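Local coordinates for divalent-cation tolerance protein CutA (PDB 1O5J) that belongs to the trimeric CutA family and is probably involved in resistance toward heavy metals, at residues Leu27-Lys32 with Glu79-Leu84; Ser49-Lys54 with Asp60-Ala65. All coordinates share one frame; numbering follows the deposited sequence.

Contact 1. Residues Leu27-Lys32 with Glu79-Leu84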
ATOM      1  N   LEU A  27     -10.617 -11.149   7.793  1.00 37.72           N
ATOM      2  CA  LEU A  27     -11.777 -10.386   8.216  1.00 38.12           C
ATOM      3  C   LEU A  27     -12.123 -10.655   9.671  1.00 37.27           C
ATOM      4  O   LEU A  27     -12.680  -9.797  10.326  1.00 38.96           O
ATOM      5  CB  LEU A  27     -12.993 -10.722   7.374  1.00 38.65           C
ATOM      6  CG  LEU A  27     -12.924 -10.581   5.841  1.00 46.69           C
ATOM      7  CD1 LEU A  27     -14.251 -10.900   5.163  1.00 47.55           C
ATOM      8  CD2 LEU A  27     -12.488  -9.245   5.445  1.00 41.11           C
ATOM      9  N   GLU A  28     -11.884 -11.888  10.106  1.00 38.57           N
ATOM     10  CA  GLU A  28     -12.107 -12.310  11.471  1.00 40.13           C
ATOM     11  C   GLU A  28     -11.172 -11.510  12.387  1.00 37.38           C
ATOM     12  O   GLU A  28     -11.580 -10.971  13.417  1.00 37.81           O
ATOM     13  CB  GLU A  28     -11.819 -13.804  11.607  1.00 38.73           C
ATOM     14  CG  GLU A  28     -12.152 -14.412  12.976  1.00 43.98           C
ATOM     15  CD  GLU A  28     -11.515 -15.794  13.149  1.00 48.05           C
ATOM     16  OE1 GLU A  28     -12.252 -16.784  13.015  1.00 66.77           O
ATOM     17  OE2 GLU A  28     -10.287 -15.899  13.404  1.00 60.12           O
ATOM     18  N   ILE A  29      -9.906 -11.439  12.032  1.00 38.34           N
ATOM     19  CA  ILE A  29      -8.969 -10.657  12.846  1.00 39.81           C
ATOM     20  C   ILE A  29      -9.250  -9.136  12.829  1.00 41.81           C
ATOM     21  O   ILE A  29      -9.209  -8.453  13.897  1.00 35.29           O
ATOM     22  CB  ILE A  29      -7.512 -11.034  12.455  1.00 41.31           C
ATOM     23  CG1 ILE A  29      -7.217 -12.439  12.974  1.00 39.30           C
ATOM     24  CG2 ILE A  29      -6.514 -10.005  12.963  1.00 43.02           C
ATOM     25  CD1 ILE A  29      -5.992 -13.120  12.404  1.00 42.47           C
ATOM     26  N   GLY A  30      -9.560  -8.607  11.645  1.00 38.12           N
ATOM     27  CA  GLY A  30      -9.984  -7.223  11.533  1.00 39.16           C
ATOM     28  C   GLY A  30     -11.102  -6.894  12.518  1.00 35.97           C
ATOM     29  O   GLY A  30     -11.015  -5.914  13.248  1.00 38.18           O
ATOM     30  N   ARG A  31     -12.135  -7.731  12.532  1.00 38.75           N
ATOM     31  CA  ARG A  31     -13.304  -7.560  13.383  1.00 36.70           C
ATOM     32  C   ARG A  31     -12.920  -7.626  14.863  1.00 38.68           C
ATOM     33  O   ARG A  31     -13.370  -6.821  15.625  1.00 36.09           O
ATOM     34  CB  ARG A  31     -14.365  -8.602  13.036  1.00 38.99           C
ATOM     35  CG  ARG A  31     -15.670  -8.535  13.856  1.00 46.42           C
ATOM     36  CD  ARG A  31     -16.104  -9.841  14.536  1.00 56.69           C
ATOM     37  NE  ARG A  31     -16.290 -10.977  13.627  1.00 63.90           N
ATOM     38  CZ  ARG A  31     -15.591 -12.127  13.652  1.00 69.76           C
ATOM     39  NH1 ARG A  31     -15.871 -13.070  12.759  1.00 72.35           N
ATOM     40  NH2 ARG A  31     -14.612 -12.345  14.541  1.00 66.69           N
ATOM     41  N   LYS A  32     -12.073  -8.583  15.244  1.00 38.30           N
ATOM     42  CA  LYS A  32     -11.619  -8.734  16.629  1.00 37.48           C
ATOM     43  C   LYS A  32     -10.825  -7.526  17.043  1.00 37.66           C
ATOM     44  O   LYS A  32     -10.960  -7.061  18.167  1.00 37.72           O
ATOM     45  CB  LYS A  32     -10.764 -10.020  16.783  1.00 35.62           C
ATOM     46  CG  LYS A  32     -11.585 -11.244  16.987  1.00 41.99           C
ATOM     47  CD  LYS A  32     -10.724 -12.493  17.123  1.00 43.70           C
ATOM     48  CE  LYS A  32     -11.599 -13.734  17.318  1.00 44.68           C
ATOM     49  NZ  LYS A  32     -10.773 -14.956  17.291  1.00 46.26           N
ATOM     50  N   GLU A  79       0.981  -6.725  19.630  1.00 37.99           N
ATOM     51  CA  GLU A  79       0.886  -7.852  20.553  1.00 41.82           C
ATOM     52  C   GLU A  79      -0.412  -8.636  20.326  1.00 42.42           C
ATOM     53  O   GLU A  79      -0.384  -9.834  20.323  1.00 42.97           O
ATOM     54  CB  GLU A  79       1.152  -7.448  22.020  1.00 45.17           C
ATOM     55  CG  GLU A  79       0.151  -6.525  22.667  1.00 52.36           C
ATOM     56  CD  GLU A  79       0.584  -6.065  24.061  1.00 48.20           C
ATOM     57  OE1 GLU A  79       1.792  -6.173  24.386  1.00 60.77           O
ATOM     58  OE2 GLU A  79      -0.293  -5.596  24.826  1.00 49.85           O
ATOM     59  N   GLU A  80      -1.513  -7.967  19.989  1.00 45.38           N
ATOM     60  CA  GLU A  80      -2.774  -8.670  19.657  1.00 42.70           C
ATOM     61  C   GLU A  80      -2.699  -9.413  18.315  1.00 40.61           C
ATOM     62  O   GLU A  80      -3.143 -10.545  18.199  1.00 38.76           O
ATOM     63  CB  GLU A  80      -3.939  -7.692  19.618  1.00 44.13           C
ATOM     64  CG  GLU A  80      -5.307  -8.350  19.516  1.00 45.09           C
ATOM     65  CD  GLU A  80      -5.768  -8.964  20.829  1.00 53.73           C
ATOM     66  OE1 GLU A  80      -5.152  -8.666  21.861  1.00 49.88           O
ATOM     67  OE2 GLU A  80      -6.755  -9.735  20.837  1.00 56.59           O
ATOM     68  N   LEU A  81      -2.172  -8.773  17.284  1.00 40.26           N
ATOM     69  CA  LEU A  81      -1.983  -9.465  16.007  1.00 43.02           C
ATOM     70  C   LEU A  81      -1.070 -10.663  16.186  1.00 41.30           C
ATOM     71  O   LEU A  81      -1.297 -11.684  15.584  1.00 43.17           O
ATOM     72  CB  LEU A  81      -1.318  -8.567  14.975  1.00 41.97           C
ATOM     73  CG  LEU A  81      -2.208  -7.852  14.011  1.00 49.08           C
ATOM     74  CD1 LEU A  81      -1.319  -6.952  13.158  1.00 50.88           C
ATOM     75  CD2 LEU A  81      -3.002  -8.874  13.166  1.00 46.19           C
ATOM     76  N   ARG A  82      -0.037 -10.506  16.997  1.00 40.22           N
ATOM     77  CA  ARG A  82       0.896 -11.591  17.305  1.00 43.64           C
ATOM     78  C   ARG A  82       0.133 -12.777  17.904  1.00 44.23           C
ATOM     79  O   ARG A  82       0.365 -13.924  17.549  1.00 44.42           O
ATOM     80  CB  ARG A  82       1.932 -11.120  18.328  1.00 48.20           C
ATOM     81  CG  ARG A  82       3.341 -11.609  18.139  1.00 57.39           C
ATOM     82  CD  ARG A  82       3.562 -13.054  18.455  1.00 61.80           C
ATOM     83  NE  ARG A  82       2.909 -13.891  17.453  1.00 68.09           N
ATOM     84  CZ  ARG A  82       3.495 -14.444  16.386  1.00 66.08           C
ATOM     85  NH1 ARG A  82       2.728 -15.164  15.571  1.00 53.11           N
ATOM     86  NH2 ARG A  82       4.824 -14.359  16.176  1.00 59.22           N
ATOM     87  N   LYS A  83      -0.784 -12.512  18.822  1.00 40.88           N
ATOM     88  CA  LYS A  83      -1.459 -13.612  19.465  1.00 41.28           C
ATOM     89  C   LYS A  83      -2.507 -14.280  18.579  1.00 39.89           C
ATOM     90  O   LYS A  83      -2.734 -15.483  18.674  1.00 39.39           O
ATOM     91  CB  LYS A  83      -2.057 -13.178  20.797  1.00 45.04           C
ATOM     92  CG  LYS A  83      -3.478 -12.716  20.754  1.00 48.51           C
ATOM     93  CD  LYS A  83      -4.215 -13.076  22.009  1.00 48.01           C
ATOM     94  CE  LYS A  83      -5.538 -12.342  22.054  1.00 56.28           C
ATOM     95  N   LEU A  84      -3.117 -13.508  17.703  1.00 35.43           N
ATOM     96  CA  LEU A  84      -4.183 -14.012  16.847  1.00 38.02           C
ATOM     97  C   LEU A  84      -3.699 -14.646  15.556  1.00 39.58           C
ATOM     98  O   LEU A  84      -4.479 -15.331  14.879  1.00 40.25           O
ATOM     99  CB  LEU A  84      -5.178 -12.901  16.514  1.00 36.94           C
ATOM    100  CG  LEU A  84      -6.075 -12.417  17.676  1.00 36.64           C
ATOM    101  CD1 LEU A  84      -6.983 -11.317  17.124  1.00 40.22           C
ATOM    102  CD2 LEU A  84      -6.878 -13.536  18.303  1.00 38.91           C
TER
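Between Ile29 and Leu84 the flat group is the backbone carbonyl of Leu84: Ile29 CD1 rests over one of its faces, 3.6 Å from Leu84 O. All else across this contact is aliphatic. Residues 27-32 and 79-84 belong to the two helices on one side of the antiparallel sheet in this ferredoxin-like, GlnB-type fold, and their axes run roughly antiparallel, 11.1 Å apart at closest approach. At that spacing side chains must bridge the gap, and Ile29 supplies two branches. With Ile29 CG1 beside the backbone N (chi1 -71°), CG2 is left anti to that N and meets Leu81 CD2 at 3.7 Å, the two side chains crossing nearly at right angles. Ile29 CG1 comes within 4.1 Å of Leu84 CB, these side chains sliding past each other in opposite directions. Phe20 of strand 13-20 touches both Ile29 and Leu81, so they join the helices to the sheet. Toward solvent, the partly exposed, extended Lys32 lays its CD against Leu84 CD1 at 3.9 Å. Lysine suits this edge because its methylenes can pack while the ammonium is carried beyond them. With no polar bond between the segments, the pairing should depend on shape and exclusion of water.

Contact 2. Residues Ser49-Lys54 with Asp60-Ala65; sequences SGYWWK and DKEWAA
Ser49 and Asp60 face each other as an antiparallel, hydrogen-bonded pair in the beta hairpin made by strands 41-53 and 56-70. Their backbones exchange two bonds: Ser49 N donates to Asp60 O at 3.0 Å in a nearly straight bond (172° at the hydrogen), and Asp60 N returns one to Ser49 O at 2.9 Å. Each donor stands above the plane of the carbonyl it meets. Both side chains leave the sheet on the same face, where the Asp60 side chain can be followed outward. Its CB lies 3.3 Å from Ser49 OG. Next, Asp60 CG, placed anti to the backbone N (chi1 -161°), comes 3.5 Å from Tyr51 OH, a torsion that directs the carboxylate toward Tyr51. At the tip, OD2 accepts a hydrogen bond from Tyr51 OH at 2.7 Å; the oxygen is at the edge of the ring, and the ring and carboxylate planes are turned 60° apart. Tyrosine suits this place because its long side chain ends in a hydroxyl that reaches back across the hairpin to a partly exposed acid.

Ser49, short and buried, uses its hydroxyl instead to donate to the anti lone pair of Glu62 OE1, 2.6 Å from Ser49 OG. The extended Glu62 has its OE2 hydrogen-bonded to Tyr87 and Thr19, so both oxygens of this buried acid are satisfied. Along the strand edge turned from Asp60, residues 49-51 pair in an antiparallel ladder with a strand of another subunit, so the hairpin carries the sheet across the trimer interface. The remaining Asp60 oxygen, OD1, turns back onto its own strand and accepts from Lys61 N at 2.9 Å, the donor lying above the carboxylate plane.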
ATOM      1  N   SER A  49       1.420 -14.135  -3.505  1.00 38.95           N
ATOM      2  CA  SER A  49       2.676 -13.927  -2.828  1.00 38.63           C
ATOM      3  C   SER A  49       3.696 -14.939  -3.281  1.00 39.51           C
ATOM      4  O   SER A  49       3.348 -15.967  -3.863  1.00 40.14           O
ATOM      5  CB  SER A  49       2.439 -13.905  -1.309  1.00 40.20           C
ATOM      6  OG  SER A  49       2.128 -15.159  -0.772  1.00 39.69           O
ATOM      7  N   GLY A  50       4.974 -14.627  -3.042  1.00 40.26           N
ATOM      8  CA  GLY A  50       6.053 -15.556  -3.276  1.00 38.55           C
ATOM      9  C   GLY A  50       7.157 -15.312  -2.264  1.00 40.39           C
ATOM     10  O   GLY A  50       7.391 -14.174  -1.882  1.00 39.70           O
ATOM     11  N   TYR A  51       7.787 -16.394  -1.814  1.00 39.06           N
ATOM     12  CA  TYR A  51       8.862 -16.392  -0.810  1.00 38.90           C
ATOM     13  C   TYR A  51       9.536 -17.744  -0.781  1.00 38.40           C
ATOM     14  O   TYR A  51       9.035 -18.700  -1.355  1.00 41.96           O
ATOM     15  CB  TYR A  51       8.327 -16.066   0.594  1.00 39.57           C
ATOM     16  CG  TYR A  51       7.071 -16.819   0.954  1.00 40.71           C
ATOM     17  CD1 TYR A  51       5.809 -16.329   0.644  1.00 42.14           C
ATOM     18  CD2 TYR A  51       7.150 -18.039   1.602  1.00 44.82           C
ATOM     19  CE1 TYR A  51       4.660 -17.070   0.958  1.00 41.78           C
ATOM     20  CE2 TYR A  51       6.016 -18.766   1.926  1.00 44.74           C
ATOM     21  CZ  TYR A  51       4.784 -18.298   1.607  1.00 48.55           C
ATOM     22  OH  TYR A  51       3.701 -19.103   1.988  1.00 46.98           O
ATOM     23  N   TRP A  52      10.678 -17.821  -0.107  1.00 37.55           N
ATOM     24  CA  TRP A  52      11.323 -19.076   0.130  1.00 38.53           C
ATOM     25  C   TRP A  52      10.666 -19.796   1.296  1.00 38.20           C
ATOM     26  O   TRP A  52      10.336 -19.206   2.344  1.00 38.80           O
ATOM     27  CB  TRP A  52      12.798 -18.871   0.439  1.00 38.77           C
ATOM     28  CG  TRP A  52      13.579 -18.432  -0.746  1.00 40.08           C
ATOM     29  CD1 TRP A  52      13.772 -17.155  -1.176  1.00 41.08           C
ATOM     30  CD2 TRP A  52      14.275 -19.278  -1.670  1.00 39.14           C
ATOM     31  NE1 TRP A  52      14.534 -17.160  -2.316  1.00 39.96           N
ATOM     32  CE2 TRP A  52      14.877 -18.449  -2.620  1.00 37.82           C
ATOM     33  CE3 TRP A  52      14.509 -20.662  -1.743  1.00 43.81           C
ATOM     34  CZ2 TRP A  52      15.673 -18.951  -3.659  1.00 42.04           C
ATOM     35  CZ3 TRP A  52      15.276 -21.158  -2.774  1.00 45.19           C
ATOM     36  CH2 TRP A  52      15.857 -20.305  -3.716  1.00 40.10           C
ATOM     37  N   TRP A  53      10.456 -21.070   1.105  1.00 41.32           N
ATOM     38  CA  TRP A  53       9.977 -21.923   2.173  1.00 45.01           C
ATOM     39  C   TRP A  53      10.606 -23.273   2.056  1.00 41.06           C
ATOM     40  O   TRP A  53      10.389 -23.927   1.052  1.00 43.77           O
ATOM     41  CB  TRP A  53       8.468 -22.086   2.069  1.00 46.63           C
ATOM     42  CG  TRP A  53       7.905 -22.639   3.310  1.00 51.93           C
ATOM     43  CD1 TRP A  53       7.459 -23.913   3.528  1.00 57.58           C
ATOM     44  CD2 TRP A  53       7.783 -21.948   4.551  1.00 51.77           C
ATOM     45  NE1 TRP A  53       7.039 -24.043   4.830  1.00 59.25           N
ATOM     46  CE2 TRP A  53       7.217 -22.844   5.477  1.00 59.96           C
ATOM     47  CE3 TRP A  53       8.068 -20.638   4.969  1.00 59.90           C
ATOM     48  CZ2 TRP A  53       6.930 -22.475   6.801  1.00 60.93           C
ATOM     49  CZ3 TRP A  53       7.777 -20.268   6.285  1.00 59.71           C
ATOM     50  CH2 TRP A  53       7.220 -21.187   7.183  1.00 60.48           C
ATOM     51  N   LYS A  54      11.367 -23.680   3.090  1.00 42.61           N
ATOM     52  CA  LYS A  54      12.063 -24.941   3.152  1.00 45.70           C
ATOM     53  C   LYS A  54      12.895 -25.287   1.904  1.00 48.76           C
ATOM     54  O   LYS A  54      13.046 -26.606   1.496  1.00 49.71           O
ATOM     55  CB  LYS A  54      11.120 -26.102   3.511  1.00 44.95           C
ATOM     56  CG  LYS A  54      10.225 -25.835   4.735  1.00 47.48           C
ATOM     57  CD  LYS A  54       9.590 -27.150   5.257  1.00 50.82           C
ATOM     58  CE  LYS A  54       8.168 -26.943   5.800  1.00 54.53           C
ATOM     59  NZ  LYS A  54       7.676 -28.135   6.570  1.00 56.47           N
ATOM     60  N   ASP A  60       1.952 -18.481  -3.346  1.00 41.01           N
ATOM     61  CA  ASP A  60       0.896 -18.646  -2.374  1.00 41.68           C
ATOM     62  C   ASP A  60      -0.212 -17.653  -2.741  1.00 43.02           C
ATOM     63  O   ASP A  60      -0.031 -16.740  -3.553  1.00 44.60           O
ATOM     64  CB  ASP A  60       1.494 -18.353  -1.015  1.00 42.60           C
ATOM     65  CG  ASP A  60       0.685 -18.900   0.174  1.00 47.26           C
ATOM     66  OD1 ASP A  60      -0.417 -19.473   0.053  1.00 44.58           O
ATOM     67  OD2 ASP A  60       1.123 -18.764   1.327  1.00 44.97           O
ATOM     68  N   LYS A  61      -1.347 -17.831  -2.116  1.00 44.67           N
ATOM     69  CA  LYS A  61      -2.507 -17.000  -2.310  1.00 44.52           C
ATOM     70  C   LYS A  61      -2.886 -16.563  -0.928  1.00 44.87           C
ATOM     71  O   LYS A  61      -3.122 -17.415  -0.066  1.00 41.72           O
ATOM     72  CB  LYS A  61      -3.630 -17.840  -2.899  1.00 46.10           C
ATOM     73  CG  LYS A  61      -3.911 -17.603  -4.333  1.00 51.29           C
ATOM     74  CD  LYS A  61      -4.638 -18.806  -4.974  1.00 51.43           C
ATOM     75  CE  LYS A  61      -5.603 -18.304  -6.026  1.00 57.15           C
ATOM     76  NZ  LYS A  61      -6.113 -19.377  -6.863  1.00 58.55           N
ATOM     77  N   GLU A  62      -2.879 -15.264  -0.676  1.00 42.83           N
ATOM     78  CA  GLU A  62      -3.127 -14.737   0.689  1.00 44.04           C
ATOM     79  C   GLU A  62      -4.106 -13.568   0.651  1.00 41.70           C
ATOM     80  O   GLU A  62      -4.570 -13.167  -0.422  1.00 41.63           O
ATOM     81  CB  GLU A  62      -1.823 -14.275   1.354  1.00 44.35           C
ATOM     82  CG  GLU A  62      -0.880 -15.392   1.786  1.00 45.10           C
ATOM     83  CD  GLU A  62       0.380 -14.820   2.359  1.00 46.93           C
ATOM     84  OE1 GLU A  62       1.317 -14.527   1.565  1.00 47.39           O
ATOM     85  OE2 GLU A  62       0.432 -14.630   3.601  1.00 48.12           O
ATOM     86  N   TRP A  63      -4.441 -13.044   1.830  1.00 41.86           N
ATOM     87  CA  TRP A  63      -5.167 -11.772   1.932  1.00 41.16           C
ATOM     88  C   TRP A  63      -4.295 -10.789   2.693  1.00 42.90           C
ATOM     89  O   TRP A  63      -3.808 -11.098   3.786  1.00 41.57           O
ATOM     90  CB  TRP A  63      -6.534 -11.949   2.585  1.00 42.36           C
ATOM     91  CG  TRP A  63      -7.564 -12.223   1.523  1.00 35.04           C
ATOM     92  CD1 TRP A  63      -7.640 -13.327   0.719  1.00 36.41           C
ATOM     93  CD2 TRP A  63      -8.567 -11.332   1.073  1.00 41.10           C
ATOM     94  NE1 TRP A  63      -8.694 -13.200  -0.163  1.00 38.97           N
ATOM     95  CE2 TRP A  63      -9.291 -11.988   0.049  1.00 39.36           C
ATOM     96  CE3 TRP A  63      -9.005 -10.065   1.478  1.00 37.31           C
ATOM     97  CZ2 TRP A  63     -10.346 -11.389  -0.594  1.00 38.15           C
ATOM     98  CZ3 TRP A  63     -10.071  -9.502   0.856  1.00 45.63           C
ATOM     99  CH2 TRP A  63     -10.728 -10.145  -0.167  1.00 42.03           C
ATOM    100  N   ALA A  64      -4.112  -9.597   2.134  1.00 40.74           N
ATOM    101  CA  ALA A  64      -3.333  -8.575   2.863  1.00 39.69           C
ATOM    102  C   ALA A  64      -4.327  -7.686   3.625  1.00 40.58           C
ATOM    103  O   ALA A  64      -5.480  -7.603   3.250  1.00 36.74           O
ATOM    104  CB  ALA A  64      -2.530  -7.763   1.917  1.00 36.71           C
ATOM    105  N   ALA A  65      -3.875  -6.990   4.668  1.00 38.57           N
ATOM    106  CA  ALA A  65      -4.725  -6.000   5.335  1.00 37.39           C
ATOM    107  C   ALA A  65      -3.876  -4.833   5.805  1.00 43.00           C
ATOM    108  O   ALA A  65      -2.736  -5.038   6.253  1.00 40.15           O
ATOM    109  CB  ALA A  65      -5.466  -6.601   6.490  1.00 40.73           C
TER

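Overall arrangement
Both contacts are partly buried, neither wholly core nor surface, but contact 1 lies nearer the centre of the chain (about 8 Å between centres) than contact 2 (about 16 Å). Contact 1 packs helix against helix above the sheet; contact 2 lies in a hairpin that reaches into the trimer interface. Their centres are 18 Å apart and they do not touch, yet the chain ties them closely: helix 23-35 leads into strand 41-53, and strand 56-70 leads into helix 74-84. Each buries a similar area, by different means. Aliphatic packing serves the layer between helices, whereas hydroxyls and carboxylates cross-link the hairpin, where backbone pairing also fixes the register.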